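Local coordinates for protein collagen alpha-1(XX) chain (Homo sapiens, PDB 5KF4) that probably serves as a collagen chain of the extracellular matrix, represented here by one of its fibronectin type III domains, at residues Leu17-Val22 and Tyr76-Phe81; Ile27-Thr32 and Tyr41-Arg46. All blocks are in the same frame, centred on the assembly; numbering follows the deposited sequence.

In the fold
Contacts 1 and 2 both bridge the two sheets of one beta sandwich. Strands 15-20 and 27-32 are neighbours in the three-stranded sheet. Strands 40-47 and 75-84 are neighbours in the four-stranded sheet facing it. Contact 2 lies in the middle of the core, and the residues that carry it are all buried. Contact 1 lies nearer the edge, because strand 15-20 is an outermost strand, and its two leucines remain partly exposed. Its chemistry is purely aliphatic, leucine against valine. Contact 2 adds an aromatic pair, Trp31 with Tyr41. Leu29 links them, since it also touches Val78 and Val80.

Contact 1 (Leu17-Val22 and Tyr76-Phe81)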
ATOM      1  N   LEU A  17      -5.617  -7.801  -2.338  1.00 33.92           N
ATOM      2  CA  LEU A  17      -5.761  -6.415  -1.906  1.00 15.13           C
ATOM      3  C   LEU A  17      -7.194  -5.917  -2.098  1.00 29.10           C
ATOM      4  O   LEU A  17      -7.762  -6.035  -3.181  1.00 29.77           O
ATOM      5  CB  LEU A  17      -4.794  -5.514  -2.675  1.00 12.63           C
ATOM      6  CG  LEU A  17      -4.799  -4.039  -2.272  1.00  9.33           C
ATOM      7  CD1 LEU A  17      -4.087  -3.892  -0.937  1.00  9.09           C
ATOM      8  CD2 LEU A  17      -4.159  -3.165  -3.328  1.00  6.69           C
ATOM      9  N   VAL A  18      -7.770  -5.353  -1.041  1.00 35.13           N
ATOM     10  CA  VAL A  18      -9.132  -4.830  -1.090  1.00 26.77           C
ATOM     11  C   VAL A  18      -9.166  -3.344  -0.723  1.00 23.98           C
ATOM     12  O   VAL A  18      -8.848  -2.965   0.402  1.00 29.80           O
ATOM     13  CB  VAL A  18     -10.074  -5.612  -0.145  1.00 23.80           C
ATOM     14  CG1 VAL A  18     -11.498  -5.113  -0.279  1.00  6.03           C
ATOM     15  CG2 VAL A  18     -10.000  -7.104  -0.434  1.00 22.77           C
ATOM     16  N   LEU A  19      -9.571  -2.513  -1.677  1.00 26.22           N
ATOM     17  CA  LEU A  19      -9.645  -1.067  -1.473  1.00 31.79           C
ATOM     18  C   LEU A  19     -11.097  -0.622  -1.307  1.00 34.90           C
ATOM     19  O   LEU A  19     -11.848  -0.582  -2.280  1.00 35.94           O
ATOM     20  CB  LEU A  19      -8.997  -0.312  -2.644  1.00 31.52           C
ATOM     21  CG  LEU A  19      -7.587  -0.674  -3.134  1.00 33.62           C
ATOM     22  CD1 LEU A  19      -7.577  -1.941  -3.978  1.00 49.68           C
ATOM     23  CD2 LEU A  19      -6.979   0.471  -3.920  1.00 29.97           C
ATOM     24  N   SER A  20     -11.495  -0.305  -0.076  1.00 33.44           N
ATOM     25  CA  SER A  20     -12.895   0.019   0.207  1.00 26.84           C
ATOM     26  C   SER A  20     -13.052   1.304   1.020  1.00 25.85           C
ATOM     27  O   SER A  20     -12.084   2.037   1.223  1.00 28.24           O
ATOM     28  CB  SER A  20     -13.573  -1.138   0.943  1.00 27.55           C
ATOM     29  OG  SER A  20     -12.929  -1.408   2.175  1.00 33.22           O
ATOM     30  N   GLN A  21     -14.274   1.543   1.499  1.00 19.05           N
ATOM     31  CA  GLN A  21     -14.608   2.717   2.311  1.00 32.42           C
ATOM     32  C   GLN A  21     -14.044   3.992   1.699  1.00 36.74           C
ATOM     33  O   GLN A  21     -13.406   4.796   2.379  1.00 33.69           O
ATOM     34  CB  GLN A  21     -14.109   2.561   3.749  1.00 46.98           C
ATOM     35  CG  GLN A  21     -14.607   1.309   4.443  1.00 55.82           C
ATOM     36  CD  GLN A  21     -14.105   1.194   5.868  1.00 62.04           C
ATOM     37  OE1 GLN A  21     -13.514   2.130   6.407  1.00 70.35           O
ATOM     38  NE2 GLN A  21     -14.336   0.040   6.488  1.00 55.10           N
ATOM     39  N   VAL A  22     -14.290   4.164   0.407  1.00 34.56           N
ATOM     40  CA  VAL A  22     -13.735   5.285  -0.326  1.00 26.41           C
ATOM     41  C   VAL A  22     -14.541   6.533  -0.033  1.00 33.29           C
ATOM     42  O   VAL A  22     -15.750   6.572  -0.255  1.00 52.14           O
ATOM     43  CB  VAL A  22     -13.733   5.020  -1.842  1.00 18.67           C
ATOM     44  CG1 VAL A  22     -13.027   6.141  -2.582  1.00 26.05           C
ATOM     45  CG2 VAL A  22     -13.088   3.681  -2.137  1.00 17.94           C
ATOM     46  N   TYR A  76      -5.504   7.374  -7.400  1.00 26.51           N
ATOM     47  CA  TYR A  76      -4.273   7.011  -6.714  1.00 21.71           C
ATOM     48  C   TYR A  76      -3.778   5.614  -7.063  1.00 26.92           C
ATOM     49  O   TYR A  76      -4.566   4.680  -7.182  1.00 28.78           O
ATOM     50  CB  TYR A  76      -4.458   7.114  -5.196  1.00 17.98           C
ATOM     51  CG  TYR A  76      -4.525   8.530  -4.670  1.00 18.90           C
ATOM     52  CD1 TYR A  76      -3.365   9.228  -4.366  1.00 12.63           C
ATOM     53  CD2 TYR A  76      -5.741   9.167  -4.472  1.00 14.16           C
ATOM     54  CE1 TYR A  76      -3.413  10.515  -3.882  1.00  7.53           C
ATOM     55  CE2 TYR A  76      -5.795  10.459  -3.988  1.00  8.85           C
ATOM     56  CZ  TYR A  76      -4.629  11.126  -3.696  1.00 16.30           C
ATOM     57  OH  TYR A  76      -4.672  12.413  -3.215  1.00 29.63           O
ATOM     58  N   LEU A  77      -2.466   5.489  -7.242  1.00 25.79           N
ATOM     59  CA  LEU A  77      -1.823   4.184  -7.281  1.00 18.86           C
ATOM     60  C   LEU A  77      -1.442   3.817  -5.861  1.00 19.28           C
ATOM     61  O   LEU A  77      -0.693   4.542  -5.213  1.00 26.13           O
ATOM     62  CB  LEU A  77      -0.587   4.183  -8.182  1.00 32.01           C
ATOM     63  CG  LEU A  77       0.015   2.795  -8.427  1.00 34.24           C
ATOM     64  CD1 LEU A  77      -0.996   1.870  -9.099  1.00 34.26           C
ATOM     65  CD2 LEU A  77       1.297   2.885  -9.245  1.00 26.53           C
ATOM     66  N   VAL A  78      -1.943   2.689  -5.380  1.00 22.05           N
ATOM     67  CA  VAL A  78      -1.740   2.315  -3.987  1.00 27.24           C
ATOM     68  C   VAL A  78      -0.974   1.001  -3.888  1.00 32.63           C
ATOM     69  O   VAL A  78      -1.382   0.007  -4.468  1.00 39.95           O
ATOM     70  CB  VAL A  78      -3.079   2.182  -3.251  1.00 19.34           C
ATOM     71  CG1 VAL A  78      -2.842   1.798  -1.814  1.00 20.92           C
ATOM     72  CG2 VAL A  78      -3.853   3.488  -3.328  1.00  7.08           C
ATOM     73  N   SER A  79       0.136   1.001  -3.156  1.00 28.45           N
ATOM     74  CA  SER A  79       0.997  -0.176  -3.084  1.00 22.31           C
ATOM     75  C   SER A  79       1.224  -0.665  -1.654  1.00 23.43           C
ATOM     76  O   SER A  79       1.293   0.130  -0.715  1.00 16.33           O
ATOM     77  CB  SER A  79       2.338   0.115  -3.754  1.00 16.03           C
ATOM     78  OG  SER A  79       2.163   0.460  -5.117  1.00 18.50           O
ATOM     79  N   VAL A  80       1.346  -1.983  -1.505  1.00 21.00           N
ATOM     80  CA  VAL A  80       1.643  -2.602  -0.216  1.00 25.17           C
ATOM     81  C   VAL A  80       2.910  -3.447  -0.293  1.00 36.93           C
ATOM     82  O   VAL A  80       2.930  -4.474  -0.961  1.00 42.56           O
ATOM     83  CB  VAL A  80       0.487  -3.494   0.261  1.00 27.78           C
ATOM     84  CG1 VAL A  80       0.823  -4.130   1.603  1.00 27.75           C
ATOM     85  CG2 VAL A  80      -0.793  -2.695   0.350  1.00 18.68           C
ATOM     86  N   PHE A  81       3.960  -3.016   0.398  1.00 40.32           N
ATOM     87  CA  PHE A  81       5.243  -3.716   0.384  1.00 35.74           C
ATOM     88  C   PHE A  81       5.516  -4.393   1.721  1.00 36.62           C
ATOM     89  O   PHE A  81       5.553  -3.733   2.756  1.00 29.37           O
ATOM     90  CB  PHE A  81       6.377  -2.749   0.058  1.00 37.21           C
ATOM     91  CG  PHE A  81       6.338  -2.209  -1.341  1.00 33.72           C
ATOM     92  CD1 PHE A  81       6.966  -2.884  -2.374  1.00 24.53           C
ATOM     93  CD2 PHE A  81       5.674  -1.023  -1.623  1.00 22.54           C
ATOM     94  CE1 PHE A  81       6.942  -2.382  -3.661  1.00 19.94           C
ATOM     95  CE2 PHE A  81       5.643  -0.518  -2.910  1.00 15.11           C
ATOM     96  CZ  PHE A  81       6.276  -1.198  -3.931  1.00 15.36           C
TER
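Leu17 meets Val80 at the tight end of this contact. The two side chains approach at a slant and touch through one methyl each, with Leu17 CD1 3.7 Å from Val80 CG2. With CG anti to the backbone N (chi1 -177°), Leu17 carries its methyls on toward Val80. Its other methyl is directed to the next residue pair, where Leu17 CD2 stands 4.4 Å from the carbonyl oxygen Val78 O. Val80 offers CG2, the branch that lies beside its own backbone N. Leu19 and Val78 fit less closely. Leu19 CD2 comes no nearer than 4.3 Å to Val78 CB, and Val78 CG2 is about equally near it.

The two strands belong to opposite sheets of the fibronectin type III sandwich, by the usual lettering strands A and F. Their axes run 9.7 Å apart at an angle of 138°, so only side chains bridge the space between them. Leu29 of strand 27-32 touches Leu17, Val78 and Val80, and Leu92 and Val96 of strand 87-97 touch Leu17 and Leu19 respectively. At the start of strand F, Tyr76 OH hydrogen-bonds to Ala71 N, consistent with the tyrosine corner known in this fold.

The solvent side of strand 15-20 looks different. Val18 is exposed and turned from the sandwich interior, and its side chain makes no contact with 76-81. Past Ser20 the chain leaves the strand and turns through Gln21, whose backbone is left-handed (phi 47°). Gln21 is exposed; its OE1 makes a weak hydrogen bond to Arg28 NE.

Contact 2 (Ile27-Thr32 and Tyr41-Arg46); sequences IRLSWT and YLIVWR
Trp31 has the most surface buried here, and it spends it on Tyr41 and Ile43. The nearer meeting is edge-to-face. The pyrrole edge of the indole is set against one face of the Tyr41 ring, with Trp31 NE1 3.6 Å above the ring plane and displaced toward its rim. Trp31 NE1 lies 3.7 Å from both Tyr41 CZ and Tyr41 CE2. The ring planes stand at 61°, an inclined edge-to-face (T-shaped) pair and not an offset parallel one. The Trp31 five-membered ring and the Tyr41 ring have their centroids 4.8 Å apart. Trp31 takes this pose with CG between its backbone N and carbonyl carbon (chi1 58°), a crowded position. Tyr41 instead has CG anti to its carbonyl carbon (chi1 -77°), and the two side chains run past each other in opposite directions. A valine in place of Tyr41 would probably leave the Trp31 pyrrole edge without the ring face it rests on and open a gap beside it.

Ile43 comes second in buried surface, ahead of Tyr41, and its two branches have different partners. Its CD1 lies 4.5 Å from Trp31 CH2, a loose touch at the six-membered end of the indole. Its CG2 makes the closer contact, 3.9 Å from Leu29 CD2.

A core tryptophan on strand B is a hallmark of fibronectin type III domains, and Trp31 occupies that place. Strand 27-32 is the middle strand of its sheet, and strand 40-47 lies inside the facing one. Pro14 touches the side chains of both Trp31 and Tyr41, and Pro33 and Pro82 touch Tyr41. Strand 64-67 flanks Ile43 through Thr65 and Leu67.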
ATOM      1  N   ILE A  27      -9.306   6.213   1.851  1.00 31.88           N
ATOM      2  CA  ILE A  27      -9.657   4.883   1.369  1.00 27.58           C
ATOM      3  C   ILE A  27      -9.217   3.869   2.415  1.00 31.71           C
ATOM      4  O   ILE A  27      -8.333   4.148   3.228  1.00 33.82           O
ATOM      5  CB  ILE A  27      -8.987   4.512   0.029  1.00 20.44           C
ATOM      6  CG1 ILE A  27      -7.487   4.278   0.223  1.00 29.59           C
ATOM      7  CG2 ILE A  27      -9.311   5.542  -1.050  1.00 22.86           C
ATOM      8  CD1 ILE A  27      -6.864   3.401  -0.845  1.00 34.25           C
ATOM      9  N   ARG A  28      -9.834   2.694   2.421  1.00 38.93           N
ATOM     10  CA  ARG A  28      -9.315   1.652   3.286  1.00 34.57           C
ATOM     11  C   ARG A  28      -8.572   0.638   2.446  1.00 20.02           C
ATOM     12  O   ARG A  28      -8.975   0.311   1.333  1.00 16.37           O
ATOM     13  CB  ARG A  28     -10.411   0.961   4.095  1.00 42.63           C
ATOM     14  CG  ARG A  28      -9.915   0.600   5.484  1.00 49.49           C
ATOM     15  CD  ARG A  28     -10.962  -0.064   6.359  1.00 57.06           C
ATOM     16  NE  ARG A  28     -11.040   0.540   7.691  1.00 60.31           N
ATOM     17  CZ  ARG A  28     -10.040   0.611   8.569  1.00 58.36           C
ATOM     18  NH1 ARG A  28     -10.245   1.185   9.746  1.00 60.86           N
ATOM     19  NH2 ARG A  28      -8.840   0.118   8.286  1.00 55.02           N
ATOM     20  N   LEU A  29      -7.475   0.147   3.004  1.00 25.39           N
ATOM     21  CA  LEU A  29      -6.652  -0.839   2.337  1.00 29.50           C
ATOM     22  C   LEU A  29      -6.741  -2.137   3.108  1.00 27.19           C
ATOM     23  O   LEU A  29      -6.666  -2.140   4.336  1.00 30.31           O
ATOM     24  CB  LEU A  29      -5.209  -0.353   2.254  1.00 42.70           C
ATOM     25  CG  LEU A  29      -4.392  -0.810   1.056  1.00 40.52           C
ATOM     26  CD1 LEU A  29      -5.142  -0.505  -0.231  1.00 44.62           C
ATOM     27  CD2 LEU A  29      -3.055  -0.104   1.092  1.00 25.90           C
ATOM     28  N   SER A  30      -6.913  -3.239   2.392  1.00 14.04           N
ATOM     29  CA  SER A  30      -7.007  -4.536   3.039  1.00 20.25           C
ATOM     30  C   SER A  30      -6.297  -5.596   2.211  1.00 24.77           C
ATOM     31  O   SER A  30      -6.352  -5.580   0.986  1.00 24.19           O
ATOM     32  CB  SER A  30      -8.474  -4.914   3.258  1.00 35.63           C
ATOM     33  OG  SER A  30      -8.983  -4.312   4.437  1.00 43.33           O
ATOM     34  N   TRP A  31      -5.670  -6.545   2.892  1.00 14.38           N
ATOM     35  CA  TRP A  31      -4.891  -7.571   2.221  1.00 27.44           C
ATOM     36  C   TRP A  31      -4.882  -8.860   3.033  1.00 25.89           C
ATOM     37  O   TRP A  31      -5.162  -8.838   4.225  1.00 28.57           O
ATOM     38  CB  TRP A  31      -3.465  -7.054   1.993  1.00 50.66           C
ATOM     39  CG  TRP A  31      -2.751  -6.658   3.269  1.00 61.38           C
ATOM     40  CD1 TRP A  31      -1.961  -7.452   4.055  1.00 62.06           C
ATOM     41  CD2 TRP A  31      -2.784  -5.373   3.908  1.00 55.21           C
ATOM     42  NE1 TRP A  31      -1.494  -6.737   5.133  1.00 59.16           N
ATOM     43  CE2 TRP A  31      -1.986  -5.460   5.066  1.00 58.18           C
ATOM     44  CE3 TRP A  31      -3.407  -4.156   3.607  1.00 37.56           C
ATOM     45  CZ2 TRP A  31      -1.796  -4.377   5.925  1.00 52.09           C
ATOM     46  CZ3 TRP A  31      -3.219  -3.084   4.464  1.00 33.49           C
ATOM     47  CH2 TRP A  31      -2.420  -3.201   5.607  1.00 39.92           C
ATOM     48  N   THR A  32      -4.602  -9.991   2.390  1.00 12.90           N
ATOM     49  CA  THR A  32      -4.470 -11.238   3.136  1.00 29.80           C
ATOM     50  C   THR A  32      -2.998 -11.573   3.367  1.00 32.36           C
ATOM     51  O   THR A  32      -2.278 -11.900   2.426  1.00 25.56           O
ATOM     52  CB  THR A  32      -5.168 -12.412   2.420  1.00 35.66           C
ATOM     53  OG1 THR A  32      -6.575 -12.147   2.337  1.00 32.70           O
ATOM     54  CG2 THR A  32      -4.958 -13.707   3.190  1.00 37.94           C
ATOM     55  N   TYR A  41       5.232  -3.478   7.133  1.00 27.02           N
ATOM     56  CA  TYR A  41       4.711  -3.288   5.773  1.00 33.45           C
ATOM     57  C   TYR A  41       4.950  -1.859   5.280  1.00 29.11           C
ATOM     58  O   TYR A  41       4.707  -0.904   6.014  1.00 31.69           O
ATOM     59  CB  TYR A  41       3.206  -3.582   5.691  1.00 36.60           C
ATOM     60  CG  TYR A  41       2.814  -5.040   5.670  1.00 28.54           C
ATOM     61  CD1 TYR A  41       2.990  -5.806   4.523  1.00 17.91           C
ATOM     62  CD2 TYR A  41       2.228  -5.642   6.777  1.00 18.84           C
ATOM     63  CE1 TYR A  41       2.624  -7.133   4.485  1.00  9.02           C
ATOM     64  CE2 TYR A  41       1.855  -6.976   6.746  1.00 23.84           C
ATOM     65  CZ  TYR A  41       2.056  -7.716   5.598  1.00 27.62           C
ATOM     66  OH  TYR A  41       1.689  -9.043   5.561  1.00 44.28           O
ATOM     67  N   LEU A  42       5.401  -1.709   4.035  1.00 15.25           N
ATOM     68  CA  LEU A  42       5.495  -0.385   3.420  1.00 12.15           C
ATOM     69  C   LEU A  42       4.305  -0.108   2.504  1.00 14.83           C
ATOM     70  O   LEU A  42       4.068  -0.838   1.541  1.00 14.41           O
ATOM     71  CB  LEU A  42       6.792  -0.233   2.622  1.00 11.25           C
ATOM     72  CG  LEU A  42       6.858   1.043   1.769  1.00 17.47           C
ATOM     73  CD1 LEU A  42       6.894   2.302   2.633  1.00 16.69           C
ATOM     74  CD2 LEU A  42       8.012   1.021   0.782  1.00 17.94           C
ATOM     75  N   ILE A  43       3.590   0.975   2.790  1.00 17.54           N
ATOM     76  CA  ILE A  43       2.440   1.400   1.993  1.00 24.86           C
ATOM     77  C   ILE A  43       2.721   2.700   1.234  1.00 27.15           C
ATOM     78  O   ILE A  43       3.137   3.698   1.825  1.00 22.16           O
ATOM     79  CB  ILE A  43       1.195   1.585   2.880  1.00 22.42           C
ATOM     80  CG1 ILE A  43       0.812   0.254   3.526  1.00 31.86           C
ATOM     81  CG2 ILE A  43       0.036   2.132   2.071  1.00 15.30           C
ATOM     82  CD1 ILE A  43       0.132   0.398   4.856  1.00 27.46           C
ATOM     83  N   VAL A  44       2.490   2.678  -0.078  1.00 23.87           N
ATOM     84  CA  VAL A  44       2.801   3.808  -0.953  1.00 17.34           C
ATOM     85  C   VAL A  44       1.582   4.243  -1.764  1.00 21.98           C
ATOM     86  O   VAL A  44       0.947   3.417  -2.416  1.00 23.63           O
ATOM     87  CB  VAL A  44       3.932   3.450  -1.945  1.00 11.63           C
ATOM     88  CG1 VAL A  44       4.318   4.660  -2.783  1.00 17.65           C
ATOM     89  CG2 VAL A  44       5.139   2.882  -1.210  1.00 11.68           C
ATOM     90  N   TRP A  45       1.250   5.530  -1.729  1.00 19.77           N
ATOM     91  CA  TRP A  45       0.193   6.041  -2.601  1.00 18.06           C
ATOM     92  C   TRP A  45       0.561   7.378  -3.244  1.00 21.82           C
ATOM     93  O   TRP A  45       1.139   8.252  -2.598  1.00 24.07           O
ATOM     94  CB  TRP A  45      -1.130   6.174  -1.836  1.00 10.01           C
ATOM     95  CG  TRP A  45      -1.102   7.157  -0.709  1.00  8.20           C
ATOM     96  CD1 TRP A  45      -1.650   8.403  -0.702  1.00  8.20           C
ATOM     97  CD2 TRP A  45      -0.498   6.975   0.578  1.00  8.52           C
ATOM     98  NE1 TRP A  45      -1.427   9.013   0.510  1.00 13.24           N
ATOM     99  CE2 TRP A  45      -0.719   8.157   1.313  1.00 10.28           C
ATOM    100  CE3 TRP A  45       0.211   5.929   1.179  1.00 10.27           C
ATOM    101  CZ2 TRP A  45      -0.258   8.322   2.617  1.00 12.84           C
ATOM    102  CZ3 TRP A  45       0.666   6.093   2.470  1.00  9.02           C
ATOM    103  CH2 TRP A  45       0.429   7.281   3.177  1.00 12.94           C
ATOM    104  N   ARG A  46       0.237   7.516  -4.526  1.00 17.58           N
ATOM    105  CA  ARG A  46       0.523   8.731  -5.284  1.00 17.97           C
ATOM    106  C   ARG A  46      -0.593   9.043  -6.270  1.00 23.26           C
ATOM    107  O   ARG A  46      -1.284   8.140  -6.740  1.00 30.65           O
ATOM    108  CB  ARG A  46       1.846   8.628  -6.045  1.00 23.58           C
ATOM    109  CG  ARG A  46       1.919   7.500  -7.053  1.00 35.06           C
ATOM    110  CD  ARG A  46       3.265   7.512  -7.753  1.00 52.24           C
ATOM    111  NE  ARG A  46       3.534   8.831  -8.325  1.00 67.30           N
ATOM    112  CZ  ARG A  46       4.732   9.255  -8.716  1.00 76.30           C
ATOM    113  NH1 ARG A  46       5.792   8.466  -8.598  1.00 71.80           N
ATOM    114  NH2 ARG A  46       4.870  10.473  -9.224  1.00 79.06           N
TER